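Local coordinates for neck and C-terminal motor domain of Kar3 (Candida glabrata, PDB 4GKR), which is a kinesin-14 motor that probably couples ATP hydrolysis to minus-end-directed movement along microtubules, as in mitosis, at residues Met64-Arg68 against Thr352-Arg357. Residues are numbered along the deposited sequence; the frame is centred on the assembly and turned at random.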
ATOM      1  N   MET A  64     -16.388  -1.861 -13.769  1.00 56.55           N
ATOM      2  CA  MET A  64     -16.693  -0.461 -14.028  1.00 57.44           C
ATOM      3  C   MET A  64     -16.397  -0.184 -15.480  1.00 58.86           C
ATOM      4  O   MET A  64     -15.567  -0.848 -16.082  1.00 58.63           O
ATOM      5  CB  MET A  64     -15.861   0.487 -13.152  1.00 54.50           C
ATOM      6  CG  MET A  64     -14.361   0.448 -13.420  1.00 52.99           C
ATOM      7  SD  MET A  64     -13.306   1.634 -12.535  1.00 51.66           S
ATOM      8  CE  MET A  64     -14.416   2.303 -11.298  1.00 51.63           C
ATOM      9  N   THR A  65     -17.068   0.811 -16.033  1.00 60.87           N
ATOM     10  CA  THR A  65     -16.764   1.260 -17.370  1.00 62.85           C
ATOM     11  C   THR A  65     -16.356   2.717 -17.329  1.00 62.17           C
ATOM     12  O   THR A  65     -16.753   3.469 -16.443  1.00 60.31           O
ATOM     13  CB  THR A  65     -17.977   1.108 -18.314  1.00 67.66           C
ATOM     14  OG1 THR A  65     -19.029   1.989 -17.896  1.00 68.92           O
ATOM     15  CG2 THR A  65     -18.491  -0.343 -18.343  1.00 68.61           C
ATOM     16  N   ILE A  66     -15.556   3.112 -18.302  1.00 64.57           N
ATOM     17  CA  ILE A  66     -15.266   4.514 -18.511  1.00 66.46           C
ATOM     18  C   ILE A  66     -15.695   4.890 -19.915  1.00 71.56           C
ATOM     19  O   ILE A  66     -15.219   4.296 -20.888  1.00 73.76           O
ATOM     20  CB  ILE A  66     -13.776   4.800 -18.331  1.00 63.72           C
ATOM     21  CG1 ILE A  66     -13.377   4.511 -16.890  1.00 61.15           C
ATOM     22  CG2 ILE A  66     -13.464   6.243 -18.697  1.00 64.39           C
ATOM     23  CD1 ILE A  66     -11.888   4.570 -16.659  1.00 60.03           C
ATOM     24  N   ASN A  67     -16.608   5.855 -20.018  1.00 75.68           N
ATOM     25  CA  ASN A  67     -16.993   6.415 -21.313  1.00 80.95           C
ATOM     26  C   ASN A  67     -15.966   7.471 -21.740  1.00 82.19           C
ATOM     27  O   ASN A  67     -15.887   8.544 -21.148  1.00 82.67           O
ATOM     28  CB  ASN A  67     -18.414   6.991 -21.272  1.00 82.66           C
ATOM     29  N   ARG A  68     -15.175   7.153 -22.762  1.00 84.40           N
ATOM     30  CA  ARG A  68     -14.062   8.004 -23.190  1.00 85.10           C
ATOM     31  C   ARG A  68     -14.503   9.275 -23.924  1.00 89.97           C
ATOM     32  O   ARG A  68     -13.667  10.123 -24.257  1.00 91.38           O
ATOM     33  CB  ARG A  68     -13.130   7.205 -24.098  1.00 85.09           C
ATOM     34  CG  ARG A  68     -11.737   7.780 -24.261  1.00 83.43           C
ATOM     35  CD  ARG A  68     -10.994   6.978 -25.303  1.00 85.74           C
ATOM     36  NE  ARG A  68      -9.751   6.448 -24.755  1.00 84.68           N
ATOM     37  CZ  ARG A  68      -9.231   5.266 -25.079  1.00 85.98           C
ATOM     38  NH1 ARG A  68      -9.850   4.477 -25.956  1.00 88.46           N
ATOM     39  NH2 ARG A  68      -8.091   4.868 -24.523  1.00 83.01           N
ATOM     40  N   THR A 352      -6.514   8.685 -15.657  1.00 42.58           N
ATOM     41  CA  THR A 352      -7.361   7.694 -14.980  1.00 41.51           C
ATOM     42  C   THR A 352      -7.308   6.359 -15.729  1.00 42.05           C
ATOM     43  O   THR A 352      -7.155   5.287 -15.122  1.00 40.57           O
ATOM     44  CB  THR A 352      -8.815   8.188 -14.851  1.00 43.23           C
ATOM     45  OG1 THR A 352      -8.877   9.197 -13.841  1.00 43.21           O
ATOM     46  CG2 THR A 352      -9.770   7.068 -14.473  1.00 42.79           C
ATOM     47  N   ILE A 353      -7.407   6.438 -17.054  1.00 43.57           N
ATOM     48  CA  ILE A 353      -7.294   5.267 -17.912  1.00 44.09           C
ATOM     49  C   ILE A 353      -5.940   4.556 -17.761  1.00 42.18           C
ATOM     50  O   ILE A 353      -5.895   3.335 -17.616  1.00 41.50           O
ATOM     51  CB  ILE A 353      -7.650   5.600 -19.378  1.00 46.60           C
ATOM     52  CG1 ILE A 353      -9.172   5.644 -19.522  1.00 48.59           C
ATOM     53  CG2 ILE A 353      -7.093   4.563 -20.337  1.00 47.35           C
ATOM     54  CD1 ILE A 353      -9.694   6.435 -20.706  1.00 51.07           C
ATOM     55  N   ASN A 354      -4.847   5.313 -17.755  1.00 41.51           N
ATOM     56  CA  ASN A 354      -3.526   4.695 -17.564  1.00 40.29           C
ATOM     57  C   ASN A 354      -3.468   3.959 -16.248  1.00 37.55           C
ATOM     58  O   ASN A 354      -3.071   2.805 -16.204  1.00 37.38           O
ATOM     59  CB  ASN A 354      -2.394   5.707 -17.654  1.00 40.52           C
ATOM     60  CG  ASN A 354      -2.489   6.568 -18.889  1.00 44.45           C
ATOM     61  OD1 ASN A 354      -2.340   7.783 -18.808  1.00 46.79           O
ATOM     62  ND2 ASN A 354      -2.781   5.955 -20.039  1.00 46.23           N
ATOM     63  N   SER A 355      -3.917   4.613 -15.188  1.00 36.36           N
ATOM     64  CA  SER A 355      -4.005   3.976 -13.887  1.00 34.50           C
ATOM     65  C   SER A 355      -4.772   2.666 -13.917  1.00 34.71           C
ATOM     66  O   SER A 355      -4.296   1.671 -13.387  1.00 33.25           O
ATOM     67  CB  SER A 355      -4.616   4.921 -12.872  1.00 33.94           C
ATOM     68  OG  SER A 355      -3.700   5.933 -12.543  1.00 33.55           O
ATOM     69  N   LEU A 356      -5.941   2.656 -14.550  1.00 37.14           N
ATOM     70  CA  LEU A 356      -6.744   1.427 -14.618  1.00 39.01           C
ATOM     71  C   LEU A 356      -6.109   0.321 -15.453  1.00 40.41           C
ATOM     72  O   LEU A 356      -6.120  -0.843 -15.057  1.00 40.08           O
ATOM     73  CB  LEU A 356      -8.181   1.702 -15.075  1.00 40.59           C
ATOM     74  CG  LEU A 356      -9.005   2.666 -14.219  1.00 40.68           C
ATOM     75  CD1 LEU A 356     -10.458   2.501 -14.595  1.00 43.09           C
ATOM     76  CD2 LEU A 356      -8.838   2.462 -12.719  1.00 38.28           C
ATOM     77  N   ARG A 357      -5.548   0.687 -16.598  1.00 43.41           N
ATOM     78  CA  ARG A 357      -4.858  -0.280 -17.447  1.00 46.82           C
ATOM     79  C   ARG A 357      -3.634  -0.862 -16.746  1.00 46.14           C
ATOM     80  O   ARG A 357      -3.345  -2.061 -16.876  1.00 47.95           O
ATOM     81  CB  ARG A 357      -4.477   0.341 -18.779  1.00 49.76           C
ATOM     82  CG  ARG A 357      -5.688   0.657 -19.636  1.00 54.52           C
ATOM     83  CD  ARG A 357      -5.358   1.672 -20.714  1.00 58.22           C
ATOM     84  NE  ARG A 357      -5.039   1.037 -21.982  1.00 62.71           N
ATOM     85  CZ  ARG A 357      -5.912   0.821 -22.964  1.00 67.65           C
ATOM     86  NH1 ARG A 357      -7.189   1.194 -22.838  1.00 67.94           N
ATOM     87  NH2 ARG A 357      -5.497   0.226 -24.083  1.00 70.81           N
TER
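I66 and L356 meet tip to tip, CD1 of I66 lying 3.3 Å from CD1 of L356, and around this point strand 62-67 packs on helix 349-363. The same I66 CD1 reaches T352 CG2 at 3.9 Å and I353 CG1 at 4.1 Å, so one methyl touches three residues spread over two adjoining turns. Two residues earlier, on the same face of the strand, M64 brings its SD to within 3.6 Å of L356 CD1; with CG set between the backbone N and carbonyl carbon (chi1 65°), an extended chi2 (175°) carries SD to the leucine. At the solvent-exposed edge of the contact the R68 chain crosses I353 at about a right angle, NE 4.0 Å from I353 CD1. R68 NH2 stands 4.1 Å from R357 NH1, with the guanidinium planes 38° apart; the two positive groups probably repel each other mildly, tempered by solvent, and R68 also touches a crystal neighbour, so its pose may partly reflect the lattice. T352 turns its methyl to the strand while OG1 hydrogen-bonds H348 O. M64 and I66 pair through their backbones with F76 and I74. The contact thus joins the small antiparallel sheet 50-52, 62-67 and 73-78 to the C-terminal helix, which packs L356 against F76 of that sheet and V340 and I342 of central strand 335-342.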